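Side-chain contacts in homoserine kinase (Cytophaga hutchinsonii, PDB 4P52), which probably catalyses the ATP-dependent phosphorylation of L-homoserine to O-phosphohomoserine, as a dimeric member of the GHMP kinase family: residues A[85-90]-A[104-109]; A[144-149]-A[180-185]; A[288-293]-A[299-304]. All blocks are in the same frame, centred on the assembly; numbering follows the deposited sequence.

In the fold
From the N terminus, interaction 1 is first: after helix 86-98 the chain turns back, and strand 103-110 runs under the helix's opening turn, closing a short loop of 13 residues. Interaction 2 closes a longer one, bringing the start of helix 146-157 against strand 183-187, with helix 162-170 and strand 173-178 in between. Interaction 3 is the shortest, a strand and the helix that follows it. The three lie in series, none nested or crossed. Interactions 1 and 2 reach the same mixed sheet and touch where Ser90 approaches Phe148, whereas interaction 3 belongs to the separate four-stranded sheet on the other side of the chain's centre, its centre about 34 Å from that of interaction 1.

Interaction 1. Residues A[85-90]-A[104-109]; sequences NTVSIS and IEIELT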
loop_
_atom_site.group_PDB
_atom_site.type_symbol
_atom_site.label_atom_id
_atom_site.label_comp_id
_atom_site.label_asym_id
_atom_site.label_seq_id
_atom_site.Cartn_x
_atom_site.Cartn_y
_atom_site.Cartn_z
ATOM N N ASN A 85 17.908 -28.365 -12.588
ATOM C CA ASN A 85 17.002 -28.429 -11.438
ATOM C C ASN A 85 17.226 -27.303 -10.442
ATOM O O ASN A 85 18.368 -26.982 -10.074
ATOM C CB ASN A 85 17.069 -29.787 -10.728
ATOM C CG ASN A 85 15.980 -29.949 -9.666
ATOM O OD1 ASN A 85 15.876 -29.147 -8.737
ATOM N ND2 ASN A 85 15.170 -30.998 -9.794
ATOM N N THR A 86 16.121 -26.731 -9.993
ATOM C CA THR A 86 16.172 -25.539 -9.174
ATOM C C THR A 86 16.981 -25.713 -7.873
ATOM O O THR A 86 17.763 -24.838 -7.496
ATOM C CB THR A 86 14.754 -24.962 -8.921
ATOM O OG1 THR A 86 14.887 -23.658 -8.377
ATOM C CG2 THR A 86 13.932 -25.816 -7.961
ATOM N N VAL A 87 16.828 -26.864 -7.229
ATOM C CA VAL A 87 17.453 -27.136 -5.948
ATOM C C VAL A 87 18.965 -27.304 -6.098
ATOM O O VAL A 87 19.739 -26.715 -5.350
ATOM C CB VAL A 87 16.850 -28.399 -5.318
ATOM C CG1 VAL A 87 17.521 -28.713 -3.992
ATOM C CG2 VAL A 87 15.350 -28.243 -5.137
ATOM N N SER A 88 19.386 -28.100 -7.071
ATOM C CA SER A 88 20.806 -28.307 -7.310
ATOM C C SER A 88 21.529 -27.040 -7.799
ATOM O O SER A 88 22.685 -26.799 -7.421
ATOM C CB SER A 88 21.040 -29.508 -8.234
ATOM O OG SER A 88 20.076 -29.552 -9.267
ATOM N N ILE A 89 20.843 -26.221 -8.606
ATOM C CA ILE A 89 21.434 -24.965 -9.096
ATOM C C ILE A 89 21.704 -24.057 -7.905
ATOM O O ILE A 89 22.805 -23.538 -7.758
ATOM C CB ILE A 89 20.558 -24.254 -10.168
ATOM C CG1 ILE A 89 20.536 -25.063 -11.476
ATOM C CG2 ILE A 89 21.048 -22.822 -10.442
ATOM C CD1 ILE A 89 19.390 -24.694 -12.412
ATOM N N SER A 90 20.704 -23.900 -7.045
ATOM C CA SER A 90 20.827 -23.093 -5.828
ATOM C C SER A 90 21.992 -23.483 -4.932
ATOM O O SER A 90 22.766 -22.619 -4.478
ATOM C CB SER A 90 19.564 -23.244 -5.012
ATOM O OG SER A 90 18.461 -22.912 -5.813
ATOM N N ILE A 104 27.607 -33.328 -2.826
ATOM C CA ILE A 104 26.307 -33.318 -2.197
ATOM C C ILE A 104 25.354 -34.175 -3.010
ATOM O O ILE A 104 25.249 -33.983 -4.226
ATOM C CB ILE A 104 25.707 -31.892 -2.160
ATOM C CG1 ILE A 104 26.499 -30.952 -1.251
ATOM C CG2 ILE A 104 24.258 -31.926 -1.726
ATOM C CD1 ILE A 104 26.561 -31.344 0.215
ATOM N N GLU A 105 24.665 -35.109 -2.351
ATOM C CA GLU A 105 23.535 -35.805 -2.967
ATOM C C GLU A 105 22.248 -35.245 -2.422
ATOM O O GLU A 105 22.137 -34.990 -1.220
ATOM C CB GLU A 105 23.565 -37.286 -2.669
ATOM C CG GLU A 105 24.786 -38.009 -3.197
ATOM C CD GLU A 105 24.844 -39.468 -2.752
ATOM O OE1 GLU A 105 24.179 -39.837 -1.744
ATOM O OE2 GLU A 105 25.566 -40.251 -3.413
ATOM N N ILE A 106 21.265 -35.086 -3.300
ATOM C CA ILE A 106 19.978 -34.530 -2.948
ATOM C C ILE A 106 18.913 -35.570 -3.187
ATOM O O ILE A 106 18.867 -36.151 -4.249
ATOM C CB ILE A 106 19.659 -33.303 -3.838
ATOM C CG1 ILE A 106 20.749 -32.237 -3.677
ATOM C CG2 ILE A 106 18.252 -32.751 -3.569
ATOM C CD1 ILE A 106 20.830 -31.260 -4.819
ATOM N N GLU A 107 18.064 -35.809 -2.198
ATOM C CA GLU A 107 16.835 -36.554 -2.377
ATOM C C GLU A 107 15.726 -35.538 -2.151
ATOM O O GLU A 107 15.678 -34.893 -1.110
ATOM C CB GLU A 107 16.728 -37.699 -1.373
ATOM C CG GLU A 107 17.733 -38.817 -1.596
ATOM C CD GLU A 107 18.007 -39.678 -0.357
ATOM O OE1 GLU A 107 17.133 -39.747 0.539
ATOM O OE2 GLU A 107 19.107 -40.291 -0.268
ATOM N N LEU A 108 14.844 -35.373 -3.130
ATOM C CA LEU A 108 13.768 -34.392 -3.013
ATOM C C LEU A 108 12.412 -35.062 -2.914
ATOM O O LEU A 108 12.078 -35.893 -3.740
ATOM C CB LEU A 108 13.814 -33.421 -4.195
ATOM C CG LEU A 108 12.556 -32.585 -4.488
ATOM C CD1 LEU A 108 12.131 -31.663 -3.342
ATOM C CD2 LEU A 108 12.763 -31.768 -5.759
ATOM N N THR A 109 11.625 -34.686 -1.916
ATOM C CA THR A 109 10.277 -35.219 -1.757
ATOM C C THR A 109 9.237 -34.122 -1.880
ATOM O O THR A 109 9.121 -33.269 -1.005
ATOM C CB THR A 109 10.079 -35.852 -0.371
ATOM O OG1 THR A 109 11.198 -36.691 -0.046
ATOM C CG2 THR A 109 8.796 -36.656 -0.330
#
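Val87 and Ser88, in the first turn of helix 86-98, rest on Ile106 and Leu108 of strand 103-110. Just ahead of them, Asn85 serves as the N-cap: its OD1 accepts from Val87 N at 2.9 Å, with the donor in the carbonyl plane, while ND2 is held by Pro79 O. This bond from OD1 caps the first turn of the helix. Thr86 turns from the strand toward Thr125 of helix 120-135, and its carbonyl oxygen takes two donors of Ser90, N and OG, from opposite faces of its plane.

Val87 sends a separate methyl to each strand residue. CG1, anti to the backbone N (chi1 179°), lies 4.1 Å from Ile106 CG2, the two side chains meeting at a slant; CG2 is a looser 4.4 Å from Leu108 CD2. Ser88 contributes carbon rather than oxygen: its CB sits 3.8 Å from Ile106 CD1, and its OG bonds to Ala82 O, so that the polar end is satisfied apart from the apolar surface. Ile106 therefore straddles two successive helix residues, CG2 under Val87 and CD1 under Ser88. Glu105 and Glu107, on the other face of the strand, form salt bridges with Arg67 and Arg59.

The helix and strand segments run at 150° to each other, nearly antiparallel, with axes 10.0 Å apart. Strand 66-72 lies parallel to and paired with strand 103-110, and helix 86-98 connects the two in a left-handed beta-alpha-beta crossover, the unusual unit known from the N-terminal domain of GHMP kinases.

Interaction 2. Residues A[144-149]-A[180-185]; sequences DLLPFA and DPLDVV
No flat group lies between Leu146 and its two partners, Leu182 and Val184: the contact is made by branched aliphatic chains alone, and the ring of Phe148 is turned to another side of the helix, where it packs on Thr97 and Met140. A single methyl, Leu146 CD2, does the touching from the helix. It stands 4.0 Å from Leu182 CD2 and 4.2 Å from Val184 CG2, fitting against both side chains of segment 180-185 that point to the helix.

The reach comes from extended chains on both sides. Leu146 has CG anti to the backbone N (chi1 -177°), and Leu182 is built the same way (chi1 -166°); in each, CD2 continues the extended chain, roughly anti to CA. Around Leu146 the apolar surroundings are completed by Val165, Leu169 and Tyr170 of helix 162-170, which bury it, whereas Leu182 stays exposed at the margin.

Between Leu182 and Val184, Asp183 takes the reverse direction and forms salt bridges with Arg177 and with Arg246 of the second subunit. Val185, also turned from the helix, packs on Leu243 of that subunit. One face of this short strand thus serves the subunit interface and the other helix 146-157. The arrangement is that of a beta-hairpin, strands 173-178 and 183-187, at the edge of the mixed sheet, whose second arm leans on Leu146 of helix 146-157 through Leu182 and Val184.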
loop_
_atom_site.group_PDB
_atom_site.type_symbol
_atom_site.label_atom_id
_atom_site.label_comp_id
_atom_site.label_asym_id
_atom_site.label_seq_id
_atom_site.Cartn_x
_atom_site.Cartn_y
_atom_site.Cartn_z
ATOM N N ASP A 144 20.598 -13.935 4.486
ATOM C CA ASP A 144 21.410 -13.821 3.287
ATOM C C ASP A 144 21.255 -14.969 2.316
ATOM O O ASP A 144 21.876 -14.949 1.252
ATOM C CB ASP A 144 22.873 -13.626 3.654
ATOM C CG ASP A 144 23.135 -12.252 4.261
ATOM O OD1 ASP A 144 22.868 -11.239 3.563
ATOM O OD2 ASP A 144 23.580 -12.190 5.438
ATOM N N LEU A 145 20.426 -15.961 2.659
ATOM C CA LEU A 145 20.175 -17.065 1.741
ATOM C C LEU A 145 19.218 -16.704 0.620
ATOM O O LEU A 145 19.208 -17.382 -0.429
ATOM C CB LEU A 145 19.671 -18.299 2.465
ATOM C CG LEU A 145 20.534 -18.779 3.630
ATOM C CD1 LEU A 145 19.867 -19.979 4.283
ATOM C CD2 LEU A 145 21.966 -19.082 3.189
ATOM N N LEU A 146 18.435 -15.641 0.817
ATOM C CA LEU A 146 17.409 -15.273 -0.162
ATOM C C LEU A 146 17.916 -15.153 -1.627
ATOM O O LEU A 146 17.311 -15.743 -2.533
ATOM C CB LEU A 146 16.641 -14.026 0.280
ATOM C CG LEU A 146 15.505 -13.618 -0.659
ATOM C CD1 LEU A 146 14.492 -14.733 -0.865
ATOM C CD2 LEU A 146 14.804 -12.397 -0.097
ATOM N N PRO A 147 19.032 -14.420 -1.858
ATOM C CA PRO A 147 19.490 -14.267 -3.253
ATOM C C PRO A 147 19.793 -15.603 -3.944
ATOM O O PRO A 147 19.481 -15.773 -5.140
ATOM C CB PRO A 147 20.772 -13.428 -3.131
ATOM C CG PRO A 147 20.708 -12.788 -1.786
ATOM C CD PRO A 147 19.915 -13.718 -0.906
ATOM N N PHE A 148 20.382 -16.544 -3.208
ATOM C CA PHE A 148 20.665 -17.847 -3.777
ATOM C C PHE A 148 19.399 -18.579 -4.172
ATOM O O PHE A 148 19.349 -19.230 -5.213
ATOM C CB PHE A 148 21.494 -18.672 -2.818
ATOM C CG PHE A 148 22.802 -18.044 -2.496
ATOM C CD1 PHE A 148 23.768 -17.904 -3.474
ATOM C CD2 PHE A 148 23.059 -17.568 -1.224
ATOM C CE1 PHE A 148 24.980 -17.309 -3.190
ATOM C CE2 PHE A 148 24.272 -16.976 -0.923
ATOM C CZ PHE A 148 25.234 -16.842 -1.909
ATOM N N ALA A 149 18.369 -18.459 -3.346
ATOM C CA ALA A 149 17.106 -19.101 -3.656
ATOM C C ALA A 149 16.477 -18.420 -4.876
ATOM O O ALA A 149 15.919 -19.096 -5.735
ATOM C CB ALA A 149 16.183 -19.083 -2.449
ATOM N N ASP A 180 14.218 -4.873 -7.746
ATOM C CA ASP A 180 15.561 -4.375 -7.993
ATOM C C ASP A 180 15.695 -2.915 -7.513
ATOM O O ASP A 180 15.162 -1.988 -8.141
ATOM C CB ASP A 180 15.951 -4.550 -9.471
ATOM C CG ASP A 180 17.455 -4.413 -9.707
ATOM O OD1 ASP A 180 18.247 -4.646 -8.770
ATOM O OD2 ASP A 180 17.851 -4.075 -10.841
ATOM N N PRO A 181 16.390 -2.715 -6.375
ATOM C CA PRO A 181 17.038 -3.794 -5.593
ATOM C C PRO A 181 16.019 -4.557 -4.745
ATOM O O PRO A 181 14.916 -4.059 -4.514
ATOM C CB PRO A 181 18.027 -3.034 -4.710
ATOM C CG PRO A 181 17.413 -1.670 -4.539
ATOM C CD PRO A 181 16.522 -1.392 -5.725
ATOM N N LEU A 182 16.376 -5.752 -4.292
ATOM C CA LEU A 182 15.426 -6.606 -3.580
ATOM C C LEU A 182 15.173 -6.061 -2.181
ATOM O O LEU A 182 16.082 -6.008 -1.342
ATOM C CB LEU A 182 15.937 -8.038 -3.540
ATOM C CG LEU A 182 14.987 -9.173 -3.145
ATOM C CD1 LEU A 182 13.590 -9.021 -3.745
ATOM C CD2 LEU A 182 15.616 -10.505 -3.538
ATOM N N ASP A 183 13.949 -5.604 -1.957
ATOM C CA ASP A 183 13.611 -4.910 -0.730
ATOM C C ASP A 183 12.417 -5.583 -0.071
ATOM O O ASP A 183 11.289 -5.437 -0.511
ATOM C CB ASP A 183 13.329 -3.437 -1.007
ATOM C CG ASP A 183 13.392 -2.583 0.247
ATOM O OD1 ASP A 183 13.677 -3.112 1.348
ATOM O OD2 ASP A 183 13.164 -1.368 0.143
ATOM N N VAL A 184 12.681 -6.328 0.990
ATOM C CA VAL A 184 11.684 -7.191 1.621
ATOM C C VAL A 184 11.452 -6.778 3.069
ATOM O O VAL A 184 12.385 -6.472 3.798
ATOM C CB VAL A 184 12.131 -8.659 1.546
ATOM C CG1 VAL A 184 11.211 -9.534 2.374
ATOM C CG2 VAL A 184 12.140 -9.097 0.099
ATOM N N VAL A 185 10.190 -6.774 3.475
ATOM C CA VAL A 185 9.803 -6.257 4.776
ATOM C C VAL A 185 8.889 -7.265 5.420
ATOM O O VAL A 185 7.886 -7.621 4.834
ATOM C CB VAL A 185 9.077 -4.890 4.621
ATOM C CG1 VAL A 185 8.565 -4.374 5.957
ATOM C CG2 VAL A 185 10.017 -3.873 4.001
#

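Interaction 3. Residues A[288-293]-A[299-304]; sequences IFALST and QKIGQA
Ile301, on helix 295-310, spans two residues of strand 288-292, Ala290 and Ser292, and makes all the side-chain contacts between the segments. Its CB points at the strand and divides the side chain into two arms. The short arm, CG2, is anti to the backbone N and ends 3.6 Å from Ala290 CB, methyl against methyl. The longer arm leaves through CG1, which is anti to the carbonyl carbon (chi1 -74°) and serves as the spacer that carries CD1 along the strand. At the tip, CD1 reaches Ser292, lying 3.6 Å from its CB and 3.9 Å from its OG, so the serine is met chiefly through its carbon side.

Ala290 and Ser292 are two residues apart and therefore project from the same face of the strand, with a spacing the two arms of Ile301 can bridge. Ala276 packs on both Ala290 and Ile301 and extends this apolar patch, while Ala297 and Ala298, in the preceding turn of the helix, touch Ser292.

Phe289 and Leu291 project from the reverse face. There Leu291 CG lies at the edge of the Phe289 ring, in its plane, and Met248 packs on both residues.

Strand 288-292 is hydrogen-bonded within the sheet to strand 278-281 and to strand 194-200, which separates it from strand 316-322, where the chain goes after the helix. Helix 295-310 thus covers one face of a 2-3-1-4 antiparallel sheet as the helix of the second, split beta-alpha-beta unit of a ferredoxin-like fold, the architecture of GHMP kinase C-terminal domains.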
loop_
_atom_site.group_PDB
_atom_site.type_symbol
_atom_site.label_atom_id
_atom_site.label_comp_id
_atom_site.label_asym_id
_atom_site.label_seq_id
_atom_site.Cartn_x
_atom_site.Cartn_y
_atom_site.Cartn_z
ATOM N N ILE A 288 -7.101 -21.530 -4.104
ATOM C CA ILE A 288 -7.869 -20.402 -3.637
ATOM C C ILE A 288 -7.706 -20.335 -2.131
ATOM O O ILE A 288 -7.660 -21.367 -1.459
ATOM C CB ILE A 288 -9.360 -20.608 -3.970
ATOM C CG1 ILE A 288 -9.517 -20.764 -5.491
ATOM C CG2 ILE A 288 -10.219 -19.457 -3.456
ATOM C CD1 ILE A 288 -10.923 -21.057 -5.944
ATOM N N PHE A 289 -7.610 -19.128 -1.583
ATOM C CA PHE A 289 -7.472 -19.003 -0.133
ATOM C C PHE A 289 -8.532 -18.063 0.395
ATOM O O PHE A 289 -9.013 -17.162 -0.328
ATOM C CB PHE A 289 -6.078 -18.497 0.272
ATOM C CG PHE A 289 -5.891 -17.040 0.016
ATOM C CD1 PHE A 289 -5.663 -16.571 -1.276
ATOM C CD2 PHE A 289 -5.981 -16.129 1.059
ATOM C CE1 PHE A 289 -5.534 -15.204 -1.519
ATOM C CE2 PHE A 289 -5.854 -14.759 0.824
ATOM C CZ PHE A 289 -5.640 -14.294 -0.465
ATOM N N ALA A 290 -8.869 -18.254 1.663
ATOM C CA ALA A 290 -9.781 -17.336 2.324
ATOM C C ALA A 290 -9.165 -16.967 3.667
ATOM O O ALA A 290 -8.401 -17.769 4.243
ATOM C CB ALA A 290 -11.161 -17.964 2.502
ATOM N N LEU A 291 -9.464 -15.760 4.152
ATOM C CA LEU A 291 -8.992 -15.376 5.458
ATOM C C LEU A 291 -10.184 -15.298 6.374
ATOM O O LEU A 291 -11.282 -14.932 5.939
ATOM C CB LEU A 291 -8.201 -14.061 5.398
ATOM C CG LEU A 291 -6.906 -14.047 4.544
ATOM C CD1 LEU A 291 -6.277 -12.670 4.582
ATOM C CD2 LEU A 291 -5.877 -15.057 5.012
ATOM N N SER A 292 -9.987 -15.706 7.629
ATOM C CA SER A 292 -11.011 -15.535 8.653
ATOM C C SER A 292 -10.338 -15.295 10.006
ATOM O O SER A 292 -9.104 -15.296 10.087
ATOM C CB SER A 292 -11.942 -16.739 8.722
ATOM O OG SER A 292 -11.183 -17.933 8.892
ATOM N N THR A 293 -11.145 -15.123 11.057
ATOM C CA THR A 293 -10.598 -14.762 12.361
ATOM C C THR A 293 -10.732 -15.820 13.466
ATOM O O THR A 293 -10.529 -15.515 14.631
ATOM C CB THR A 293 -11.150 -13.410 12.849
ATOM O OG1 THR A 293 -12.569 -13.499 12.987
ATOM C CG2 THR A 293 -10.862 -12.345 11.843
ATOM N N GLN A 299 -12.596 -23.511 9.349
ATOM C CA GLN A 299 -13.042 -24.852 9.005
ATOM C C GLN A 299 -14.336 -24.878 8.223
ATOM O O GLN A 299 -14.426 -25.593 7.210
ATOM C CB GLN A 299 -13.136 -25.745 10.226
ATOM C CG GLN A 299 -11.774 -26.292 10.624
ATOM C CD GLN A 299 -11.717 -26.706 12.092
ATOM O OE1 GLN A 299 -12.752 -26.820 12.757
ATOM N NE2 GLN A 299 -10.510 -26.941 12.600
ATOM N N LYS A 300 -15.328 -24.097 8.650
ATOM C CA LYS A 300 -16.556 -24.073 7.870
ATOM C C LYS A 300 -16.412 -23.369 6.491
ATOM O O LYS A 300 -17.081 -23.750 5.513
ATOM C CB LYS A 300 -17.809 -23.717 8.681
ATOM C CG LYS A 300 -17.790 -22.419 9.437
ATOM C CD LYS A 300 -19.214 -21.918 9.689
ATOM C CE LYS A 300 -19.829 -21.332 8.410
ATOM N NZ LYS A 300 -21.137 -20.659 8.632
ATOM N N ILE A 301 -15.498 -22.413 6.382
ATOM C CA ILE A 301 -15.154 -21.892 5.081
ATOM C C ILE A 301 -14.591 -23.007 4.185
ATOM O O ILE A 301 -14.995 -23.149 3.047
ATOM C CB ILE A 301 -14.204 -20.681 5.182
ATOM C CG1 ILE A 301 -14.986 -19.446 5.659
ATOM C CG2 ILE A 301 -13.557 -20.364 3.843
ATOM C CD1 ILE A 301 -14.155 -18.493 6.499
ATOM N N GLY A 302 -13.671 -23.795 4.716
ATOM C CA GLY A 302 -13.083 -24.900 3.992
ATOM C C GLY A 302 -14.123 -25.886 3.528
ATOM O O GLY A 302 -14.092 -26.310 2.378
ATOM N N GLN A 303 -15.055 -26.235 4.410
ATOM C CA GLN A 303 -16.160 -27.110 4.062
ATOM C C GLN A 303 -17.058 -26.570 2.954
ATOM O O GLN A 303 -17.552 -27.351 2.123
ATOM C CB GLN A 303 -16.974 -27.527 5.292
ATOM C CG GLN A 303 -16.311 -28.643 6.104
ATOM C CD GLN A 303 -15.603 -29.721 5.225
ATOM O OE1 GLN A 303 -14.388 -29.594 4.882
ATOM N NE2 GLN A 303 -16.362 -30.779 4.842
ATOM N N ALA A 304 -17.276 -25.260 2.921
ATOM C CA ALA A 304 -18.139 -24.686 1.886
ATOM C C ALA A 304 -17.437 -24.583 0.517
ATOM O O ALA A 304 -18.064 -24.761 -0.536
ATOM C CB ALA A 304 -18.702 -23.343 2.331
#